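Local coordinates for protein monooxygenase (Agrobacterium tumefaciens, PDB 2I7G) that probably catalyses a flavin-dependent oxygenation, as a TIM-barrel member of the luciferase-like monooxygenase family, at residues S102-Q114 and Y150-L164. Sequence-based numbering, arbitrary orientation. Where two conformers were deposited one is given.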
ATOM      1  N   SER B 102      -4.500  10.776   6.608  1.00 22.44           N
ATOM      2  CA  SER B 102      -3.595   9.811   7.225  1.00 22.28           C
ATOM      3  C   SER B 102      -3.605  10.163   8.724  1.00 22.49           C
ATOM      4  O   SER B 102      -3.299  11.299   9.090  1.00 22.61           O
ATOM      5  CB  SER B 102      -2.190   9.999   6.667  1.00 22.45           C
ATOM      6  OG  SER B 102      -2.070   9.471   5.353  1.00 24.01           O
ATOM      7  N   VAL B 103      -3.973   9.221   9.596  1.00 21.56           N
ATOM      8  CA  VAL B 103      -3.932   9.489  11.052  1.00 21.52           C
ATOM      9  C   VAL B 103      -2.466   9.247  11.475  1.00 21.55           C
ATOM     10  O   VAL B 103      -2.076   8.187  12.012  1.00 21.27           O
ATOM     11  CB  VAL B 103      -4.947   8.637  11.849  1.00 22.03           C
ATOM     12  CG1 VAL B 103      -4.907   9.026  13.345  1.00 21.50           C
ATOM     13  CG2 VAL B 103      -6.379   8.848  11.263  1.00 23.60           C
ATOM     14  N   LEU B 104      -1.652  10.254  11.198  1.00 21.26           N
ATOM     15  CA  LEU B 104      -0.214  10.098  11.301  1.00 22.34           C
ATOM     16  C   LEU B 104       0.247   9.729  12.739  1.00 22.13           C
ATOM     17  O   LEU B 104       1.207   8.946  12.903  1.00 23.37           O
ATOM     18  CB  LEU B 104       0.457  11.388  10.821  1.00 22.04           C
ATOM     19  CG  LEU B 104       1.985  11.351  10.836  1.00 23.31           C
ATOM     20  CD1 LEU B 104       2.513  10.219   9.894  1.00 25.18           C
ATOM     21  CD2 LEU B 104       2.517  12.746  10.404  1.00 24.97           C
ATOM     22  N   SER B 105      -0.413  10.302  13.747  0.50 22.12           N
ATOM     23  CA  SER B 105      -0.013  10.080  15.153  0.50 22.39           C
ATOM     24  C   SER B 105       0.108   8.607  15.521  0.50 21.88           C
ATOM     25  O   SER B 105       0.958   8.249  16.334  0.50 22.67           O
ATOM     26  CB  SER B 105      -0.974  10.756  16.128  0.50 22.08           C
ATOM     27  OG  SER B 105      -0.890  12.152  16.013  0.50 21.97           O
ATOM     28  N   SER B 106      -0.734   7.768  14.912  1.00 22.28           N
ATOM     29  CA  SER B 106      -0.777   6.342  15.249  1.00 23.21           C
ATOM     30  C   SER B 106      -0.042   5.460  14.245  1.00 23.87           C
ATOM     31  O   SER B 106      -0.114   4.250  14.344  1.00 24.59           O
ATOM     32  CB  SER B 106      -2.218   5.845  15.515  1.00 23.89           C
ATOM     33  OG  SER B 106      -3.101   6.410  14.580  1.00 28.42           O
ATOM     34  N   ASP B 107       0.724   6.079  13.344  1.00 23.31           N
ATOM     35  CA  ASP B 107       1.402   5.303  12.290  1.00 24.34           C
ATOM     36  C   ASP B 107       2.916   5.529  12.405  1.00 24.14           C
ATOM     37  O   ASP B 107       3.401   6.328  13.238  1.00 23.24           O
ATOM     38  CB  ASP B 107       0.846   5.661  10.902  1.00 24.57           C
ATOM     39  CG  ASP B 107       0.931   4.455   9.863  1.00 26.82           C
ATOM     40  OD1 ASP B 107       1.774   3.498  10.007  1.00 25.59           O
ATOM     41  OD2 ASP B 107       0.143   4.501   8.875  1.00 27.41           O
ATOM     42  N   ASP B 108       3.676   4.811  11.591  1.00 23.56           N
ATOM     43  CA  ASP B 108       5.122   5.016  11.562  1.00 24.11           C
ATOM     44  C   ASP B 108       5.425   5.930  10.372  1.00 23.66           C
ATOM     45  O   ASP B 108       5.155   5.530   9.240  1.00 23.20           O
ATOM     46  CB  ASP B 108       5.825   3.668  11.345  1.00 24.20           C
ATOM     47  CG  ASP B 108       7.371   3.807  11.278  1.00 28.08           C
ATOM     48  OD1 ASP B 108       7.932   4.943  11.202  1.00 29.95           O
ATOM     49  OD2 ASP B 108       8.036   2.762  11.371  1.00 32.83           O
ATOM     50  N   PRO B 109       5.940   7.162  10.611  1.00 23.65           N
ATOM     51  CA  PRO B 109       6.199   8.090   9.496  1.00 24.17           C
ATOM     52  C   PRO B 109       7.155   7.517   8.424  1.00 22.89           C
ATOM     53  O   PRO B 109       7.020   7.893   7.263  1.00 21.57           O
ATOM     54  CB  PRO B 109       6.813   9.323  10.158  1.00 24.35           C
ATOM     55  CG  PRO B 109       6.532   9.196  11.619  1.00 26.96           C
ATOM     56  CD  PRO B 109       6.223   7.765  11.931  1.00 23.96           C
ATOM     57  N   VAL B 110       8.099   6.659   8.821  1.00 21.13           N
ATOM     58  CA  VAL B 110       8.945   5.992   7.828  1.00 20.66           C
ATOM     59  C   VAL B 110       8.089   5.165   6.847  1.00 20.10           C
ATOM     60  O   VAL B 110       8.233   5.290   5.630  1.00 21.20           O
ATOM     61  CB  VAL B 110      10.080   5.151   8.459  1.00 21.00           C
ATOM     62  CG1 VAL B 110      10.877   4.496   7.346  1.00 22.77           C
ATOM     63  CG2 VAL B 110      10.995   6.070   9.341  1.00 22.43           C
ATOM     64  N   ARG B 111       7.198   4.335   7.381  1.00 20.41           N
ATOM     65  CA  ARG B 111       6.308   3.550   6.514  1.00 20.87           C
ATOM     66  C   ARG B 111       5.397   4.426   5.669  1.00 20.47           C
ATOM     67  O   ARG B 111       5.214   4.149   4.486  1.00 20.79           O
ATOM     68  CB  ARG B 111       5.430   2.559   7.311  1.00 20.45           C
ATOM     69  CG  ARG B 111       6.220   1.602   8.175  1.00 20.15           C
ATOM     70  CD  ARG B 111       6.972   0.576   7.297  1.00 20.52           C
ATOM     71  NE  ARG B 111       7.512  -0.483   8.177  1.00 19.24           N
ATOM     72  CZ  ARG B 111       8.192  -1.533   7.748  1.00 22.78           C
ATOM     73  NH1 ARG B 111       8.424  -1.701   6.455  1.00 20.26           N
ATOM     74  NH2 ARG B 111       8.645  -2.432   8.623  1.00 19.60           N
ATOM     75  N   VAL B 112       4.812   5.459   6.285  1.00 21.23           N
ATOM     76  CA  VAL B 112       3.918   6.355   5.568  1.00 20.86           C
ATOM     77  C   VAL B 112       4.701   6.974   4.406  1.00 19.93           C
ATOM     78  O   VAL B 112       4.237   6.969   3.260  1.00 20.68           O
ATOM     79  CB  VAL B 112       3.346   7.423   6.525  1.00 21.19           C
ATOM     80  CG1 VAL B 112       2.637   8.531   5.699  1.00 23.15           C
ATOM     81  CG2 VAL B 112       2.367   6.694   7.536  1.00 21.50           C
ATOM     82  N   PHE B 113       5.895   7.474   4.682  1.00 20.25           N
ATOM     83  CA  PHE B 113       6.686   8.087   3.624  1.00 20.80           C
ATOM     84  C   PHE B 113       6.986   7.091   2.508  1.00 21.30           C
ATOM     85  O   PHE B 113       6.873   7.428   1.338  1.00 20.95           O
ATOM     86  CB  PHE B 113       7.990   8.670   4.164  1.00 22.31           C
ATOM     87  CG  PHE B 113       8.807   9.392   3.112  1.00 22.80           C
ATOM     88  CD1 PHE B 113       8.421  10.654   2.637  1.00 26.09           C
ATOM     89  CD2 PHE B 113       9.915   8.794   2.568  1.00 25.83           C
ATOM     90  CE1 PHE B 113       9.175  11.313   1.637  1.00 26.81           C
ATOM     91  CE2 PHE B 113      10.693   9.468   1.602  1.00 24.55           C
ATOM     92  CZ  PHE B 113      10.303  10.715   1.135  1.00 25.97           C
ATOM     93  N   GLN B 114       7.366   5.870   2.873  1.00 20.11           N
ATOM     94  CA  GLN B 114       7.697   4.843   1.869  1.00 19.69           C
ATOM     95  C   GLN B 114       6.480   4.473   1.027  1.00 19.89           C
ATOM     96  O   GLN B 114       6.568   4.334  -0.209  1.00 19.99           O
ATOM     97  CB  GLN B 114       8.269   3.583   2.545  1.00 19.41           C
ATOM     98  CG  GLN B 114       9.661   3.832   3.152  1.00 18.99           C
ATOM     99  CD  GLN B 114      10.209   2.605   3.809  1.00 21.34           C
ATOM    100  OE1 GLN B 114       9.509   1.899   4.527  1.00 22.42           O
ATOM    101  NE2 GLN B 114      11.492   2.355   3.575  1.00 22.51           N
ATOM    102  N   TYR B 150      -1.606  12.313  22.139  1.00 25.97           N
ATOM    103  CA  TYR B 150      -1.871  12.749  20.762  1.00 25.51           C
ATOM    104  C   TYR B 150      -0.923  13.901  20.297  1.00 25.52           C
ATOM    105  O   TYR B 150      -0.275  13.820  19.248  1.00 25.70           O
ATOM    106  CB  TYR B 150      -3.364  13.126  20.549  1.00 25.77           C
ATOM    107  CG  TYR B 150      -3.540  13.562  19.115  1.00 25.33           C
ATOM    108  CD1 TYR B 150      -3.759  12.620  18.124  1.00 26.70           C
ATOM    109  CD2 TYR B 150      -3.325  14.889  18.733  1.00 25.48           C
ATOM    110  CE1 TYR B 150      -3.843  12.962  16.795  1.00 25.98           C
ATOM    111  CE2 TYR B 150      -3.396  15.256  17.386  1.00 26.59           C
ATOM    112  CZ  TYR B 150      -3.667  14.273  16.426  1.00 27.55           C
ATOM    113  OH  TYR B 150      -3.721  14.557  15.094  1.00 28.08           O
ATOM    114  N   ASP B 151      -0.860  14.975  21.081  1.00 25.40           N
ATOM    115  CA  ASP B 151      -0.153  16.188  20.650  1.00 25.84           C
ATOM    116  C   ASP B 151       1.343  15.926  20.398  1.00 25.70           C
ATOM    117  O   ASP B 151       1.887  16.365  19.381  1.00 25.40           O
ATOM    118  CB  ASP B 151      -0.314  17.312  21.685  1.00 25.69           C
ATOM    119  CG  ASP B 151      -1.703  17.949  21.674  1.00 29.30           C
ATOM    120  OD1 ASP B 151      -2.543  17.629  20.834  1.00 28.32           O
ATOM    121  OD2 ASP B 151      -1.944  18.812  22.551  1.00 32.33           O
ATOM    122  N   VAL B 152       2.000  15.223  21.319  1.00 25.00           N
ATOM    123  CA  VAL B 152       3.442  14.924  21.165  1.00 25.67           C
ATOM    124  C   VAL B 152       3.634  13.904  20.044  1.00 25.01           C
ATOM    125  O   VAL B 152       4.576  14.023  19.260  1.00 24.68           O
ATOM    126  CB  VAL B 152       4.115  14.449  22.478  1.00 25.89           C
ATOM    127  CG1 VAL B 152       5.586  14.155  22.236  1.00 26.11           C
ATOM    128  CG2 VAL B 152       3.992  15.538  23.533  1.00 28.72           C
ATOM    129  N   LEU B 153       2.735  12.922  19.948  1.00 24.27           N
ATOM    130  CA  LEU B 153       2.824  11.939  18.841  1.00 23.77           C
ATOM    131  C   LEU B 153       2.725  12.645  17.489  1.00 23.77           C
ATOM    132  O   LEU B 153       3.490  12.361  16.571  1.00 23.63           O
ATOM    133  CB  LEU B 153       1.731  10.880  18.918  1.00 23.99           C
ATOM    134  CG  LEU B 153       1.889   9.821  20.013  1.00 24.77           C
ATOM    135  CD1 LEU B 153       0.538   9.170  20.231  1.00 27.44           C
ATOM    136  CD2 LEU B 153       2.955   8.788  19.619  1.00 24.69           C
ATOM    137  N   PHE B 154       1.785  13.576  17.378  1.00 22.69           N
ATOM    138  CA  PHE B 154       1.593  14.262  16.111  1.00 23.17           C
ATOM    139  C   PHE B 154       2.765  15.166  15.811  1.00 23.09           C
ATOM    140  O   PHE B 154       3.284  15.137  14.702  1.00 23.39           O
ATOM    141  CB  PHE B 154       0.290  15.046  16.081  1.00 23.87           C
ATOM    142  CG  PHE B 154      -0.064  15.562  14.718  1.00 24.09           C
ATOM    143  CD1 PHE B 154      -0.514  14.691  13.702  1.00 25.75           C
ATOM    144  CD2 PHE B 154       0.084  16.908  14.429  1.00 27.51           C
ATOM    145  CE1 PHE B 154      -0.869  15.190  12.418  1.00 29.22           C
ATOM    146  CE2 PHE B 154      -0.265  17.414  13.144  1.00 27.87           C
ATOM    147  CZ  PHE B 154      -0.733  16.566  12.156  1.00 28.22           C
ATOM    148  N   ALA B 155       3.214  15.916  16.812  1.00 22.78           N
ATOM    149  CA  ALA B 155       4.322  16.849  16.625  1.00 22.07           C
ATOM    150  C   ALA B 155       5.596  16.117  16.186  1.00 22.68           C
ATOM    151  O   ALA B 155       6.240  16.511  15.211  1.00 22.38           O
ATOM    152  CB  ALA B 155       4.581  17.611  17.896  1.00 23.03           C
ATOM    153  N   GLU B 156       5.941  15.052  16.894  1.00 21.77           N
ATOM    154  CA  GLU B 156       7.211  14.352  16.621  1.00 22.21           C
ATOM    155  C   GLU B 156       7.114  13.644  15.274  1.00 22.90           C
ATOM    156  O   GLU B 156       8.035  13.668  14.475  1.00 22.35           O
ATOM    157  CB  GLU B 156       7.529  13.337  17.715  1.00 22.93           C
ATOM    158  CG  GLU B 156       7.987  14.003  19.012  1.00 25.22           C
ATOM    159  CD  GLU B 156       8.635  13.033  19.982  1.00 29.30           C
ATOM    160  OE1 GLU B 156       8.827  11.855  19.610  1.00 30.03           O
ATOM    161  OE2 GLU B 156       8.949  13.458  21.127  1.00 30.52           O
ATOM    162  N   LYS B 157       5.976  13.010  15.018  1.00 21.80           N
ATOM    163  CA  LYS B 157       5.872  12.203  13.786  1.00 22.30           C
ATOM    164  C   LYS B 157       5.778  13.071  12.538  1.00 22.38           C
ATOM    165  O   LYS B 157       6.309  12.733  11.476  1.00 21.94           O
ATOM    166  CB  LYS B 157       4.729  11.196  13.882  1.00 21.82           C
ATOM    167  CG  LYS B 157       5.088  10.069  14.841  1.00 22.67           C
ATOM    168  CD  LYS B 157       3.872   9.120  15.097  1.00 22.26           C
ATOM    169  CE  LYS B 157       4.329   7.891  15.854  1.00 23.82           C
ATOM    170  NZ  LYS B 157       3.247   6.868  15.963  1.00 21.31           N
ATOM    171  N   LEU B 158       5.134  14.219  12.688  1.00 23.15           N
ATOM    172  CA  LEU B 158       5.105  15.201  11.614  1.00 22.75           C
ATOM    173  C   LEU B 158       6.534  15.683  11.422  1.00 23.24           C
ATOM    174  O   LEU B 158       6.973  15.792  10.257  1.00 20.17           O
ATOM    175  CB  LEU B 158       4.146  16.362  11.933  1.00 23.03           C
ATOM    176  CG  LEU B 158       4.099  17.480  10.894  1.00 22.69           C
ATOM    177  CD1 LEU B 158       3.744  16.943   9.495  1.00 23.49           C
ATOM    178  CD2 LEU B 158       3.073  18.527  11.286  1.00 23.87           C
ATOM    179  N   ASP B 159       7.268  16.019  12.540  1.00 21.81           N
ATOM    180  CA  ASP B 159       8.657  16.463  12.420  1.00 22.80           C
ATOM    181  C   ASP B 159       9.497  15.390  11.682  1.00 23.18           C
ATOM    182  O   ASP B 159      10.228  15.693  10.720  1.00 22.02           O
ATOM    183  CB  ASP B 159       9.260  16.723  13.803  1.00 21.90           C
ATOM    184  CG  ASP B 159      10.640  17.315  13.729  1.00 27.07           C
ATOM    185  OD1 ASP B 159      10.764  18.472  13.271  1.00 30.70           O
ATOM    186  OD2 ASP B 159      11.598  16.644  14.183  1.00 28.21           O
ATOM    187  N   LEU B 160       9.351  14.119  12.090  1.00 23.63           N
ATOM    188  CA  LEU B 160      10.040  13.040  11.303  1.00 24.04           C
ATOM    189  C   LEU B 160       9.639  12.977   9.803  1.00 23.00           C
ATOM    190  O   LEU B 160      10.492  12.955   8.902  1.00 23.43           O
ATOM    191  CB  LEU B 160       9.905  11.712  11.989  1.00 23.49           C
ATOM    192  CG  LEU B 160      10.503  10.507  11.265  1.00 23.44           C
ATOM    193  CD1 LEU B 160      11.991  10.747  10.935  1.00 21.83           C
ATOM    194  CD2 LEU B 160      10.281   9.322  12.217  1.00 22.59           C
ATOM    195  N   LEU B 161       8.341  12.964   9.518  1.00 22.41           N
ATOM    196  CA  LEU B 161       7.883  12.928   8.126  1.00 21.98           C
ATOM    197  C   LEU B 161       8.511  14.045   7.288  1.00 22.04           C
ATOM    198  O   LEU B 161       8.940  13.818   6.156  1.00 21.24           O
ATOM    199  CB  LEU B 161       6.353  13.037   8.061  1.00 21.68           C
ATOM    200  CG  LEU B 161       5.703  12.918   6.686  1.00 22.18           C
ATOM    201  CD1 LEU B 161       6.074  11.632   5.958  1.00 25.16           C
ATOM    202  CD2 LEU B 161       4.180  13.043   6.845  1.00 22.47           C
ATOM    203  N   LEU B 162       8.565  15.253   7.833  1.00 22.21           N
ATOM    204  CA  LEU B 162       9.161  16.374   7.087  1.00 22.47           C
ATOM    205  C   LEU B 162      10.682  16.205   6.899  1.00 22.64           C
ATOM    206  O   LEU B 162      11.220  16.551   5.844  1.00 22.71           O
ATOM    207  CB  LEU B 162       8.869  17.706   7.786  1.00 22.86           C
ATOM    208  CG  LEU B 162       7.373  18.079   7.835  1.00 23.51           C
ATOM    209  CD1 LEU B 162       7.097  19.284   8.758  1.00 25.69           C
ATOM    210  CD2 LEU B 162       6.782  18.316   6.433  1.00 25.20           C
ATOM    211  N   ALA B 163      11.353  15.647   7.907  1.00 21.58           N
ATOM    212  CA  ALA B 163      12.791  15.339   7.809  1.00 22.60           C
ATOM    213  C   ALA B 163      13.044  14.336   6.675  1.00 23.43           C
ATOM    214  O   ALA B 163      13.980  14.514   5.880  1.00 22.83           O
ATOM    215  CB  ALA B 163      13.285  14.786   9.121  1.00 22.08           C
ATOM    216  N   LEU B 164      12.176  13.322   6.599  1.00 21.36           N
ATOM    217  CA  LEU B 164      12.310  12.253   5.602  1.00 23.98           C
ATOM    218  C   LEU B 164      12.158  12.805   4.204  1.00 23.51           C
ATOM    219  O   LEU B 164      12.885  12.419   3.299  1.00 25.12           O
ATOM    220  CB  LEU B 164      11.250  11.176   5.833  1.00 22.51           C
ATOM    221  CG  LEU B 164      11.357  10.345   7.112  1.00 24.62           C
ATOM    222  CD1 LEU B 164      10.128   9.454   7.217  1.00 24.65           C
ATOM    223  CD2 LEU B 164      12.688   9.530   7.132  1.00 28.91           C
TER
HETATM  224  O   HOH W   1      -2.844  12.108  13.741  1.00 21.26           O
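Lys157 NZ is gripped by two backbone carbonyls of the turn ahead of helix 109-122, Ser105 O at 2.7 Å and Asp107 O at 2.8 Å, and Tyr145 OH gives it a third partner. The amine stands above the Ser105 carbonyl plane, 47° out of it, and is less tilted from that of Asp107. Extended beyond CG, the lysine chain carries NZ to the two carbonyls; its root crosses the Pro109 ring at about a right angle, with Lys157 CB 3.5 Å from Pro109 CG, while Leu104 CG lies near the same CB. A buried amine thus ties a helix to the turn that precedes another helix, a worked case of a lysine satisfying loop carbonyls.

In the conformer given for Ser105, one of two deposited, OG lies over one face of the Tyr150 ring and at the edge of Phe154, a tentative placement. A water joins Ser105 N to Tyr150 OH.

Farther along, Leu104 CD2 meets Leu161 CD2 at 3.9 Å, and Leu164 CB lies over one face of Phe113, a CH-pi contact 4.2 Å from the ring centroid. Leu164 CD1 reaches Phe113 CB and the Pro109 carbonyl.

Asp108 N-caps helix 109-122 through Val110 N. The axes of segments 109-114 and 150-164 cross at -43°, and both pack against strand 127-131, through Val112, Leu161 and Phe154, as outer helices of a TIM barrel do.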